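Local atomic coordinates of leucine-rich repeat protein (Bacteroides thetaiotaomicron, PDB entry 4ECN), a protein that is of unknown function but, as an extracellular leucine-rich repeat protein, probably binds other proteins. Residues 494-499 against 515-520; 548-553 against 573-578; 326-331 against 350-355; 341-346 against 442-447. One frame throughout, in Å; residues are numbered along the deposited sequence.

Contact 1. Residues 494-499 against 515-520; sequences TDVELY and PELQSL
A chi1 of 60° in Thr494 sets CG2 beside its own backbone N, while Gln518, with chi1 at -69° and an extended chain beyond CG, runs alongside it in the same direction. CG2 of Thr494 consequently lies 3.8 Å from CD of Gln518. The pair marks the seam between two coils of the leucine-rich repeat solenoid, where strand 495-499 pairs in parallel with the strand starting at Ser519. The carbonyl O of Thr494 holds two backbone donors, N of Ser519 at 2.9 Å and N of Gln518 at 2.8 Å. N of Val496 returns a bond to O of Ser519, which fixes Asp495 beside Ser519 and Val496 beside Leu520.

On the face of Asp495 and Ser519 a small serine leaves room for the Asp495 carboxylate, whose OD2 is 3.4 Å from CB of Ser519. The other carboxylate oxygen, OD1, accepts from OG1 of Thr494 through its anti lone pair and also forms a salt bridge with Arg384. Helix 377-384 covers this side: Lys380 bonds to OG1 of Thr494, and Arg384 to OE1 of Gln518. The face of Val496 and Leu520 is apolar, as the inside of a repeat requires. There the side chain of Leu517, coming from just before the strand, crosses that of Val496 at about a right angle, with CD1 of Leu517 3.6 Å from CG2 of Val496.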
loop_
_atom_site.group_PDB
_atom_site.type_symbol
_atom_site.label_atom_id
_atom_site.label_comp_id
_atom_site.label_asym_id
_atom_site.label_seq_id
_atom_site.Cartn_x
_atom_site.Cartn_y
_atom_site.Cartn_z
ATOM N N THR A 494 11.885 1.677 -14.793
ATOM C CA THR A 494 12.931 1.873 -13.795
ATOM C C THR A 494 12.552 1.334 -12.428
ATOM O O THR A 494 13.437 1.051 -11.624
ATOM C CB THR A 494 13.234 3.368 -13.668
ATOM O OG1 THR A 494 12.049 4.065 -13.272
ATOM C CG2 THR A 494 13.772 3.955 -14.954
ATOM N N ASP A 495 11.246 1.226 -12.142
ATOM C CA ASP A 495 10.783 0.771 -10.833
ATOM C C ASP A 495 9.937 -0.464 -10.935
ATOM O O ASP A 495 9.004 -0.492 -11.730
ATOM C CB ASP A 495 9.986 1.875 -10.138
ATOM C CG ASP A 495 10.833 3.027 -9.638
ATOM O OD1 ASP A 495 11.531 3.660 -10.469
ATOM O OD2 ASP A 495 10.755 3.333 -8.431
ATOM N N VAL A 496 10.272 -1.496 -10.119
ATOM C CA VAL A 496 9.557 -2.785 -10.019
ATOM C C VAL A 496 9.421 -3.151 -8.566
ATOM O O VAL A 496 10.378 -2.983 -7.807
ATOM C CB VAL A 496 10.211 -3.956 -10.807
ATOM C CG1 VAL A 496 9.409 -5.247 -10.651
ATOM C CG2 VAL A 496 10.388 -3.615 -12.284
ATOM N N GLU A 497 8.229 -3.645 -8.180
ATOM C CA GLU A 497 7.929 -4.162 -6.853
ATOM C C GLU A 497 7.307 -5.544 -6.978
ATOM O O GLU A 497 6.340 -5.737 -7.719
ATOM C CB GLU A 497 7.018 -3.226 -6.050
ATOM C CG GLU A 497 6.629 -3.751 -4.668
ATOM C CD GLU A 497 6.005 -2.720 -3.744
ATOM O OE1 GLU A 497 6.715 -1.763 -3.348
ATOM O OE2 GLU A 497 4.822 -2.898 -3.375
ATOM N N LEU A 498 7.906 -6.501 -6.256
ATOM C CA LEU A 498 7.500 -7.885 -6.083
ATOM C C LEU A 498 7.497 -8.163 -4.597
ATOM O O LEU A 498 8.349 -8.869 -4.086
ATOM C CB LEU A 498 8.421 -8.828 -6.866
ATOM C CG LEU A 498 8.006 -9.171 -8.278
ATOM C CD1 LEU A 498 9.125 -9.846 -8.990
ATOM C CD2 LEU A 498 6.796 -10.069 -8.301
ATOM N N TYR A 499 6.571 -7.530 -3.892
ATOM C CA TYR A 499 6.453 -7.556 -2.437
ATOM C C TYR A 499 5.526 -8.656 -1.964
ATOM O O TYR A 499 4.441 -8.838 -2.511
ATOM C CB TYR A 499 5.921 -6.188 -1.953
ATOM C CG TYR A 499 5.766 -6.069 -0.453
ATOM C CD1 TYR A 499 6.868 -5.855 0.365
ATOM C CD2 TYR A 499 4.513 -6.154 0.149
ATOM C CE1 TYR A 499 6.738 -5.795 1.749
ATOM C CE2 TYR A 499 4.368 -6.052 1.530
ATOM C CZ TYR A 499 5.484 -5.860 2.328
ATOM O OH TYR A 499 5.374 -5.778 3.702
ATOM N N PRO A 515 16.152 -3.531 -19.247
ATOM C CA PRO A 515 17.324 -2.708 -19.618
ATOM C C PRO A 515 17.720 -1.622 -18.619
ATOM O O PRO A 515 18.916 -1.428 -18.396
ATOM C CB PRO A 515 16.890 -2.014 -20.908
ATOM C CG PRO A 515 15.641 -2.659 -21.313
ATOM C CD PRO A 515 14.999 -3.231 -20.107
ATOM N N GLU A 516 16.732 -0.893 -18.057
ATOM C CA GLU A 516 16.991 0.273 -17.217
ATOM C C GLU A 516 16.381 0.189 -15.805
ATOM O O GLU A 516 15.916 1.202 -15.281
ATOM C CB GLU A 516 16.424 1.510 -17.932
ATOM C CG GLU A 516 17.093 1.802 -19.273
ATOM C CD GLU A 516 18.577 2.133 -19.242
ATOM O OE1 GLU A 516 19.052 2.711 -18.234
ATOM O OE2 GLU A 516 19.256 1.854 -20.258
ATOM N N LEU A 517 16.461 -0.977 -15.159
ATOM C CA LEU A 517 15.945 -1.143 -13.798
ATOM C C LEU A 517 16.825 -0.350 -12.819
ATOM O O LEU A 517 18.047 -0.392 -12.914
ATOM C CB LEU A 517 15.881 -2.642 -13.428
ATOM C CG LEU A 517 15.283 -3.060 -12.073
ATOM C CD1 LEU A 517 13.839 -2.631 -11.932
ATOM C CD2 LEU A 517 15.382 -4.570 -11.863
ATOM N N GLN A 518 16.194 0.394 -11.909
ATOM C CA GLN A 518 16.871 1.255 -10.946
ATOM C C GLN A 518 16.462 0.983 -9.514
ATOM O O GLN A 518 17.298 1.086 -8.616
ATOM C CB GLN A 518 16.561 2.727 -11.256
ATOM C CG GLN A 518 17.171 3.253 -12.545
ATOM C CD GLN A 518 16.790 4.688 -12.762
ATOM O OE1 GLN A 518 16.090 5.315 -11.962
ATOM N NE2 GLN A 518 17.245 5.246 -13.851
ATOM N N SER A 519 15.163 0.733 -9.288
ATOM C CA SER A 519 14.564 0.488 -7.982
ATOM C C SER A 519 13.840 -0.852 -7.988
ATOM O O SER A 519 12.971 -1.078 -8.835
ATOM C CB SER A 519 13.607 1.619 -7.632
ATOM O OG SER A 519 12.799 1.310 -6.507
ATOM N N LEU A 520 14.190 -1.731 -7.033
ATOM C CA LEU A 520 13.612 -3.063 -6.892
ATOM C C LEU A 520 13.309 -3.362 -5.428
ATOM O O LEU A 520 14.155 -3.128 -4.555
ATOM C CB LEU A 520 14.583 -4.112 -7.471
ATOM C CG LEU A 520 14.154 -5.576 -7.458
ATOM C CD1 LEU A 520 13.057 -5.830 -8.446
ATOM C CD2 LEU A 520 15.318 -6.479 -7.751
#

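Contact 2. Residues 548-553 against 573-578; sequences PKIQIF and VKLGLL
The carbonyl O of Gln551 gathers two N-H groups from the following coil, Gly576 N at 2.7 Å and Leu577 N at 3.0 Å, before the parallel strands pair Ile552 with Leu577 and Phe553 with Leu578. N of Phe553 then bonds to O of Leu577.

Ahead of the strands, the side chains of Gln551 and Lys574 lie side by side and point the same way. CG of Gln551 rests 3.4 Å from the backbone O of Lys574, and the lysine methylenes run past the carbonyl of Pro548, with CG of Lys574 3.5 Å from that oxygen. Long, flexible chains with polar ends suit this more open margin. With an alanine here in place of Gln551, the lysine chain would probably lose the neighbour it lies along and be left freer to turn.

The strand faces are hydrophobic. CG2 of Ile552 meets CD2 of Leu577 at 3.8 Å on one of them. On the other, with CG anti to the backbone N (chi1 -172°), the Phe553 ring lies alongside Leu578, its CD2 3.9 Å from CD1 of Leu578. CD1 of Leu575 reaches back to CB of Phe553 at 4.0 Å, and the ring also meets Trp537 of helix 530-542. Leu575 and Leu578, three residues apart, point into the repeat, while Leu577 between them lies on the Ile552 face, as in the leucine-rich repeat pattern; with short parallel strands linked through helix 566-569, this is a beta-alpha-beta unit of that fold.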
loop_
_atom_site.group_PDB
_atom_site.type_symbol
_atom_site.label_atom_id
_atom_site.label_comp_id
_atom_site.label_asym_id
_atom_site.label_seq_id
_atom_site.Cartn_x
_atom_site.Cartn_y
_atom_site.Cartn_z
ATOM N N PRO A 548 25.015 -3.064 -12.923
ATOM C CA PRO A 548 25.532 -1.698 -12.766
ATOM C C PRO A 548 24.449 -0.582 -12.794
ATOM O O PRO A 548 24.825 0.599 -12.721
ATOM C CB PRO A 548 26.458 -1.562 -13.980
ATOM C CG PRO A 548 25.854 -2.405 -15.003
ATOM C CD PRO A 548 25.282 -3.580 -14.282
ATOM N N LYS A 549 23.131 -0.929 -12.885
ATOM C CA LYS A 549 22.019 0.047 -12.994
ATOM C C LYS A 549 21.176 0.220 -11.699
ATOM O O LYS A 549 20.565 1.286 -11.522
ATOM C CB LYS A 549 21.047 -0.360 -14.124
ATOM C CG LYS A 549 21.599 -0.225 -15.527
ATOM C CD LYS A 549 21.437 1.160 -16.138
ATOM C CE LYS A 549 22.139 1.251 -17.475
ATOM N NZ LYS A 549 21.791 0.121 -18.373
ATOM N N ILE A 550 21.087 -0.846 -10.854
ATOM C CA ILE A 550 20.324 -0.862 -9.598
ATOM C C ILE A 550 20.870 0.233 -8.696
ATOM O O ILE A 550 22.092 0.344 -8.543
ATOM C CB ILE A 550 20.329 -2.258 -8.877
ATOM C CG1 ILE A 550 19.923 -3.440 -9.805
ATOM C CG2 ILE A 550 19.512 -2.265 -7.549
ATOM C CD1 ILE A 550 18.450 -3.600 -10.119
ATOM N N GLN A 551 19.944 1.041 -8.134
ATOM C CA GLN A 551 20.179 2.165 -7.231
ATOM C C GLN A 551 19.537 1.916 -5.858
ATOM O O GLN A 551 20.125 2.262 -4.823
ATOM C CB GLN A 551 19.614 3.460 -7.854
ATOM C CG GLN A 551 20.359 3.956 -9.105
ATOM C CD GLN A 551 19.676 5.108 -9.804
ATOM O OE1 GLN A 551 18.932 5.902 -9.211
ATOM N NE2 GLN A 551 19.910 5.212 -11.103
ATOM N N ILE A 552 18.319 1.323 -5.855
ATOM C CA ILE A 552 17.551 1.015 -4.642
ATOM C C ILE A 552 17.257 -0.464 -4.603
ATOM O O ILE A 552 16.663 -1.011 -5.533
ATOM C CB ILE A 552 16.245 1.854 -4.590
ATOM C CG1 ILE A 552 16.563 3.373 -4.560
ATOM C CG2 ILE A 552 15.342 1.435 -3.429
ATOM C CD1 ILE A 552 15.498 4.209 -5.067
ATOM N N PHE A 553 17.643 -1.111 -3.513
ATOM C CA PHE A 553 17.351 -2.515 -3.357
ATOM C C PHE A 553 16.763 -2.775 -1.940
ATOM O O PHE A 553 17.448 -2.621 -0.933
ATOM C CB PHE A 553 18.608 -3.342 -3.638
ATOM C CG PHE A 553 18.411 -4.837 -3.708
ATOM C CD1 PHE A 553 17.290 -5.379 -4.327
ATOM C CD2 PHE A 553 19.390 -5.704 -3.244
ATOM C CE1 PHE A 553 17.112 -6.757 -4.395
ATOM C CE2 PHE A 553 19.221 -7.086 -3.325
ATOM C CZ PHE A 553 18.085 -7.606 -3.902
ATOM N N VAL A 573 27.691 -0.764 -8.902
ATOM C CA VAL A 573 28.354 0.527 -8.919
ATOM C C VAL A 573 27.391 1.685 -8.553
ATOM O O VAL A 573 27.827 2.606 -7.861
ATOM C CB VAL A 573 28.967 0.688 -10.340
ATOM C CG1 VAL A 573 28.944 2.126 -10.846
ATOM C CG2 VAL A 573 30.380 0.116 -10.375
ATOM N N LYS A 574 26.120 1.643 -8.993
ATOM C CA LYS A 574 25.202 2.749 -8.747
ATOM C C LYS A 574 24.276 2.520 -7.550
ATOM O O LYS A 574 23.282 3.240 -7.433
ATOM C CB LYS A 574 24.343 3.016 -9.988
ATOM C CG LYS A 574 25.095 3.694 -11.120
ATOM C CD LYS A 574 24.191 4.041 -12.300
ATOM C CE LYS A 574 23.284 5.231 -12.077
ATOM N NZ LYS A 574 22.351 5.424 -13.222
ATOM N N LEU A 575 24.601 1.584 -6.638
ATOM C CA LEU A 575 23.733 1.303 -5.491
ATOM C C LEU A 575 23.807 2.463 -4.487
ATOM O O LEU A 575 24.888 3.029 -4.285
ATOM C CB LEU A 575 24.111 -0.034 -4.835
ATOM C CG LEU A 575 23.185 -0.563 -3.723
ATOM C CD1 LEU A 575 21.850 -1.046 -4.283
ATOM C CD2 LEU A 575 23.839 -1.699 -2.985
ATOM N N GLY A 576 22.645 2.813 -3.920
ATOM C CA GLY A 576 22.464 3.916 -2.982
ATOM C C GLY A 576 21.590 3.598 -1.789
ATOM O O GLY A 576 21.664 4.300 -0.780
ATOM N N LEU A 577 20.750 2.544 -1.878
ATOM C CA LEU A 577 19.890 2.105 -0.761
ATOM C C LEU A 577 19.927 0.609 -0.654
ATOM O O LEU A 577 19.728 -0.077 -1.651
ATOM C CB LEU A 577 18.428 2.589 -0.905
ATOM C CG LEU A 577 17.446 2.227 0.216
ATOM C CD1 LEU A 577 16.375 3.262 0.336
ATOM C CD2 LEU A 577 16.835 0.835 0.027
ATOM N N LEU A 578 20.115 0.102 0.564
ATOM C CA LEU A 578 20.117 -1.326 0.815
ATOM C C LEU A 578 19.413 -1.621 2.126
ATOM O O LEU A 578 19.820 -1.104 3.161
ATOM C CB LEU A 578 21.537 -1.887 0.819
ATOM C CG LEU A 578 21.655 -3.361 1.103
ATOM C CD1 LEU A 578 21.144 -4.187 -0.069
ATOM C CD2 LEU A 578 23.079 -3.719 1.408
#

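Contact 3. Residues 326-331 against 350-355; sequences TGLSLA and KVLSFG
Leu328 and Leu352 lie side by side on the inner face of two parallel strands, and their contact belongs to the close-packed half of this interface. CD1 of Leu352 touches CD2 of Leu328 at 3.9 Å, while the backbones beneath are laced together: Leu328 N bonds to Val351 O, and Ser353 N returns to Leu328 O at 2.9 Å. The strand axes diverge by only 10°. Just past the strands, N of Leu330 makes a bond of 2.7 Å to O of Ser353. The Leu330 side chain, with chi1 at -56°, lies beside that of Phe354 and brings its CD1 to the ring edge, 3.6 Å from CD1 of Phe354. The ring also meets that of Phe455, their planes about 15° apart, so bulky apolar residues fill the interior.

The opposite face is more lightly filled. Ser329 and Ser353 sit abreast there with their OG atoms 3.8 Å apart, and Gly327 offers no side chain, so that CG2 of Val351 lies 3.8 Å from its CA. At the start of the pairing, the partly exposed Thr326 and Lys350 are joined mainly through backbone, O of Thr326 accepting from N of Lys350 at 2.6 Å and more weakly from N of Val351. Thr326 and Gly327 both face Asp318 in a classic beta bulge, against the strand 317-319 whose Val317 helps bind a sodium ion. Together these features describe the first parallel pairing in the sheet of a leucine-rich repeat solenoid, capped by an antiparallel strand.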
loop_
_atom_site.group_PDB
_atom_site.type_symbol
_atom_site.label_atom_id
_atom_site.label_comp_id
_atom_site.label_asym_id
_atom_site.label_seq_id
_atom_site.Cartn_x
_atom_site.Cartn_y
_atom_site.Cartn_z
ATOM N N THR A 326 -3.308 5.557 -19.400
ATOM C CA THR A 326 -1.904 5.860 -19.095
ATOM C C THR A 326 -1.486 5.283 -17.745
ATOM O O THR A 326 -0.288 5.135 -17.467
ATOM C CB THR A 326 -1.663 7.359 -19.122
ATOM O OG1 THR A 326 -2.581 8.014 -18.235
ATOM C CG2 THR A 326 -1.784 7.920 -20.516
ATOM N N GLY A 327 -2.482 4.962 -16.931
ATOM C CA GLY A 327 -2.301 4.389 -15.611
ATOM C C GLY A 327 -3.397 3.404 -15.282
ATOM O O GLY A 327 -4.567 3.621 -15.602
ATOM N N LEU A 328 -3.020 2.308 -14.655
ATOM C CA LEU A 328 -3.959 1.312 -14.205
ATOM C C LEU A 328 -3.504 0.759 -12.839
ATOM O O LEU A 328 -2.384 0.239 -12.745
ATOM C CB LEU A 328 -4.106 0.192 -15.261
ATOM C CG LEU A 328 -4.887 -1.067 -14.872
ATOM C CD1 LEU A 328 -6.315 -0.750 -14.554
ATOM C CD2 LEU A 328 -4.855 -2.055 -15.984
ATOM N N SER A 329 -4.374 0.879 -11.789
ATOM C CA SER A 329 -4.082 0.328 -10.461
ATOM C C SER A 329 -5.225 -0.563 -9.993
ATOM O O SER A 329 -6.352 -0.096 -9.817
ATOM C CB SER A 329 -3.806 1.425 -9.428
ATOM O OG SER A 329 -3.510 0.849 -8.165
ATOM N N LEU A 330 -4.935 -1.849 -9.791
ATOM C CA LEU A 330 -5.930 -2.804 -9.298
ATOM C C LEU A 330 -5.817 -2.938 -7.775
ATOM O O LEU A 330 -6.544 -3.725 -7.170
ATOM C CB LEU A 330 -5.774 -4.164 -9.981
ATOM C CG LEU A 330 -5.840 -4.173 -11.501
ATOM C CD1 LEU A 330 -5.724 -5.572 -12.019
ATOM C CD2 LEU A 330 -7.138 -3.524 -12.031
ATOM N N ALA A 331 -4.926 -2.149 -7.159
ATOM C CA ALA A 331 -4.697 -2.138 -5.722
ATOM C C ALA A 331 -5.973 -1.743 -4.958
ATOM O O ALA A 331 -6.646 -0.780 -5.343
ATOM C CB ALA A 331 -3.564 -1.176 -5.387
ATOM N N LYS A 350 1.791 3.880 -18.526
ATOM C CA LYS A 350 3.047 4.358 -17.970
ATOM C C LYS A 350 3.245 3.889 -16.518
ATOM O O LYS A 350 4.385 3.744 -16.074
ATOM C CB LYS A 350 3.122 5.883 -18.059
ATOM C CG LYS A 350 3.442 6.347 -19.474
ATOM C CD LYS A 350 3.927 7.789 -19.505
ATOM C CE LYS A 350 4.698 8.143 -20.762
ATOM N NZ LYS A 350 6.012 7.427 -20.833
ATOM N N VAL A 351 2.151 3.639 -15.789
ATOM C CA VAL A 351 2.197 3.136 -14.410
ATOM C C VAL A 351 1.152 2.006 -14.317
ATOM O O VAL A 351 0.050 2.148 -14.805
ATOM C CB VAL A 351 2.031 4.238 -13.321
ATOM C CG1 VAL A 351 3.250 5.156 -13.288
ATOM C CG2 VAL A 351 0.751 5.057 -13.497
ATOM N N LEU A 352 1.558 0.848 -13.821
ATOM C CA LEU A 352 0.731 -0.357 -13.727
ATOM C C LEU A 352 0.968 -1.008 -12.393
ATOM O O LEU A 352 2.113 -1.257 -12.025
ATOM C CB LEU A 352 1.046 -1.318 -14.887
ATOM C CG LEU A 352 0.351 -2.670 -14.888
ATOM C CD1 LEU A 352 -1.167 -2.520 -14.942
ATOM C CD2 LEU A 352 0.845 -3.512 -16.038
ATOM N N SER A 353 -0.114 -1.280 -11.668
ATOM C CA SER A 353 -0.043 -1.768 -10.307
ATOM C C SER A 353 -1.147 -2.834 -9.997
ATOM O O SER A 353 -2.338 -2.574 -10.186
ATOM C CB SER A 353 -0.179 -0.561 -9.393
ATOM O OG SER A 353 -0.178 -0.935 -8.033
ATOM N N PHE A 354 -0.730 -4.034 -9.535
ATOM C CA PHE A 354 -1.591 -5.175 -9.181
ATOM C C PHE A 354 -1.655 -5.404 -7.663
ATOM O O PHE A 354 -2.455 -6.209 -7.165
ATOM C CB PHE A 354 -1.069 -6.447 -9.863
ATOM C CG PHE A 354 -1.025 -6.341 -11.366
ATOM C CD1 PHE A 354 -2.189 -6.465 -12.126
ATOM C CD2 PHE A 354 0.177 -6.137 -12.028
ATOM C CE1 PHE A 354 -2.149 -6.374 -13.520
ATOM C CE2 PHE A 354 0.223 -6.082 -13.429
ATOM C CZ PHE A 354 -0.942 -6.196 -14.164
ATOM N N GLY A 355 -0.796 -4.695 -6.952
ATOM C CA GLY A 355 -0.679 -4.758 -5.502
ATOM C C GLY A 355 0.333 -3.754 -5.014
ATOM O O GLY A 355 1.061 -3.188 -5.830
#

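Contact 4. Residues 341-346 against 442-447; sequences DAIGQL and KAIQRL
Arg446 reaches across to the carbonyl of Gly344, joining two short 3-10 turns that lie against each other in successive coils. Its chi1 of -158° sends CG away from the backbone N, and the chain stays extended to NE. CB and CG each pass 3.8 Å from O of Gly344, and CD comes to 3.3 Å from the same atom. NE turns to a salt bridge with Glu483. At the tip, NH1 donates to O of Gly344 at 3.0 Å; the oxygen lies in the guanidinium plane, but the donor stands 41° out of the carbonyl plane and so is not on a lone pair. A lysine in its place would probably be unable to serve both Glu483 and the glycine carbonyl, leaving one of them without its mate.

Glycine suits position 344 because Ala443 presses on it, with CB of Ala443 3.7 Å from CA of Gly344; a side chain there would run into that methyl. The same methyl rests 3.4 Å from O of Asp341. Next to this, Ile343 and Ile444 cross at a slant, CG2 of Ile343 meeting CD1 of Ile444 at 3.8 Å, and CD2 of Leu447 lies against both carbonyl oxygens, of Ile343 and of Leu346. Asp341, for its part, accepts from Ser441 and Ser474. The chemistry is thus divided: small and branched apolar groups let the turns approach closely, while one arginine supplies the directional bond and ties its charge to a carboxylate.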
loop_
_atom_site.group_PDB
_atom_site.type_symbol
_atom_site.label_atom_id
_atom_site.label_comp_id
_atom_site.label_asym_id
_atom_site.label_seq_id
_atom_site.Cartn_x
_atom_site.Cartn_y
_atom_site.Cartn_z
ATOM N N ASP A 341 -4.460 -11.333 -21.971
ATOM C CA ASP A 341 -3.561 -10.765 -22.985
ATOM C C ASP A 341 -4.025 -9.387 -23.452
ATOM O O ASP A 341 -3.238 -8.634 -24.026
ATOM C CB ASP A 341 -3.453 -11.715 -24.176
ATOM C CG ASP A 341 -3.189 -13.128 -23.730
ATOM O OD1 ASP A 341 -2.153 -13.353 -23.049
ATOM O OD2 ASP A 341 -4.080 -13.979 -23.923
ATOM N N ALA A 342 -5.287 -9.048 -23.153
ATOM C CA ALA A 342 -5.926 -7.766 -23.430
ATOM C C ALA A 342 -5.133 -6.589 -22.823
ATOM O O ALA A 342 -5.178 -5.494 -23.379
ATOM C CB ALA A 342 -7.341 -7.772 -22.876
ATOM N N ILE A 343 -4.374 -6.816 -21.724
ATOM C CA ILE A 343 -3.557 -5.765 -21.106
ATOM C C ILE A 343 -2.460 -5.257 -22.124
ATOM O O ILE A 343 -1.975 -4.131 -21.983
ATOM C CB ILE A 343 -2.936 -6.238 -19.769
ATOM C CG1 ILE A 343 -2.461 -5.035 -18.911
ATOM C CG2 ILE A 343 -1.861 -7.313 -19.962
ATOM C CD1 ILE A 343 -2.711 -5.219 -17.401
ATOM N N GLY A 344 -2.160 -6.057 -23.157
ATOM C CA GLY A 344 -1.197 -5.701 -24.195
ATOM C C GLY A 344 -1.614 -4.561 -25.105
ATOM O O GLY A 344 -0.770 -3.956 -25.773
ATOM N N GLN A 345 -2.924 -4.261 -25.129
ATOM C CA GLN A 345 -3.528 -3.202 -25.925
ATOM C C GLN A 345 -3.215 -1.817 -25.355
ATOM O O GLN A 345 -3.098 -0.850 -26.112
ATOM C CB GLN A 345 -5.064 -3.424 -25.979
ATOM C CG GLN A 345 -5.897 -2.305 -26.630
ATOM C CD GLN A 345 -5.392 -1.853 -27.985
ATOM O OE1 GLN A 345 -4.912 -2.641 -28.811
ATOM N NE2 GLN A 345 -5.471 -0.557 -28.226
ATOM N N LEU A 346 -3.065 -1.720 -24.036
ATOM C CA LEU A 346 -2.906 -0.454 -23.310
ATOM C C LEU A 346 -1.486 0.112 -23.449
ATOM O O LEU A 346 -0.883 0.506 -22.459
ATOM C CB LEU A 346 -3.261 -0.712 -21.838
ATOM C CG LEU A 346 -4.634 -1.394 -21.605
ATOM C CD1 LEU A 346 -4.827 -1.788 -20.153
ATOM C CD2 LEU A 346 -5.779 -0.534 -22.101
ATOM N N LYS A 442 2.138 -12.533 -20.730
ATOM C CA LYS A 442 3.432 -11.962 -21.160
ATOM C C LYS A 442 3.212 -10.683 -22.067
ATOM O O LYS A 442 4.199 -10.022 -22.419
ATOM C CB LYS A 442 4.346 -12.992 -21.864
ATOM C CG LYS A 442 3.837 -13.582 -23.175
ATOM C CD LYS A 442 4.769 -14.687 -23.718
ATOM C CE LYS A 442 6.022 -14.229 -24.441
ATOM N NZ LYS A 442 5.738 -13.778 -25.824
ATOM N N ALA A 443 1.928 -10.295 -22.348
ATOM C CA ALA A 443 1.572 -9.095 -23.106
ATOM C C ALA A 443 2.139 -7.805 -22.447
ATOM O O ALA A 443 2.188 -6.755 -23.087
ATOM C CB ALA A 443 0.067 -8.994 -23.227
ATOM N N ILE A 444 2.598 -7.901 -21.185
ATOM C CA ILE A 444 3.234 -6.826 -20.417
ATOM C C ILE A 444 4.464 -6.299 -21.234
ATOM O O ILE A 444 4.771 -5.109 -21.167
ATOM C CB ILE A 444 3.606 -7.385 -18.985
ATOM C CG1 ILE A 444 2.353 -7.756 -18.175
ATOM C CG2 ILE A 444 4.504 -6.490 -18.158
ATOM C CD1 ILE A 444 1.299 -6.637 -18.012
ATOM N N GLN A 445 5.091 -7.173 -22.063
ATOM C CA GLN A 445 6.233 -6.874 -22.940
ATOM C C GLN A 445 5.899 -5.909 -24.091
ATOM O O GLN A 445 6.808 -5.521 -24.843
ATOM C CB GLN A 445 6.758 -8.173 -23.572
ATOM C CG GLN A 445 7.643 -9.008 -22.688
ATOM C CD GLN A 445 7.930 -10.338 -23.318
ATOM O OE1 GLN A 445 7.089 -11.234 -23.317
ATOM N NE2 GLN A 445 9.122 -10.505 -23.858
ATOM N N ARG A 446 4.600 -5.607 -24.293
ATOM C CA ARG A 446 4.145 -4.729 -25.365
ATOM C C ARG A 446 3.963 -3.288 -24.842
ATOM O O ARG A 446 3.880 -2.360 -25.643
ATOM C CB ARG A 446 2.837 -5.268 -25.971
ATOM C CG ARG A 446 2.549 -4.769 -27.388
ATOM C CD ARG A 446 1.258 -5.342 -27.936
ATOM N NE ARG A 446 0.992 -4.912 -29.312
ATOM C CZ ARG A 446 0.035 -4.062 -29.683
ATOM N NH1 ARG A 446 -0.804 -3.559 -28.782
ATOM N NH2 ARG A 446 -0.120 -3.745 -30.960
ATOM N N LEU A 447 3.950 -3.101 -23.507
ATOM C CA LEU A 447 3.764 -1.819 -22.819
ATOM C C LEU A 447 5.110 -1.117 -22.687
ATOM O O LEU A 447 5.694 -1.044 -21.606
ATOM C CB LEU A 447 3.120 -2.083 -21.445
ATOM C CG LEU A 447 1.877 -2.979 -21.437
ATOM C CD1 LEU A 447 1.400 -3.197 -20.042
ATOM C CD2 LEU A 447 0.771 -2.409 -22.307
#

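How the contacts relate
Contacts 1, 2 and 3 all belong to one ten-stranded sheet, whereas contact 4 joins loops beside it. Along the chain, contacts 3 and 4 come first and interleave, their segments alternating; contact 1 follows and contact 2 comes last. Contacts 1 and 2 have centres about 11 Å apart and are neighbours in the sheet, where O of Gln518 probably accepts from N of Gln551 and N of Ile552. The centres of contacts 2 and 3 are about 24 Å apart. Contact 4 lies about 13 Å, centre to centre, from contact 3, and the two share a hydrophobic core in which Leu352 meets Ile343, Ile444 and Leu447. The solenoid therefore grows by repeating strand pairings, with the turns stacked alongside.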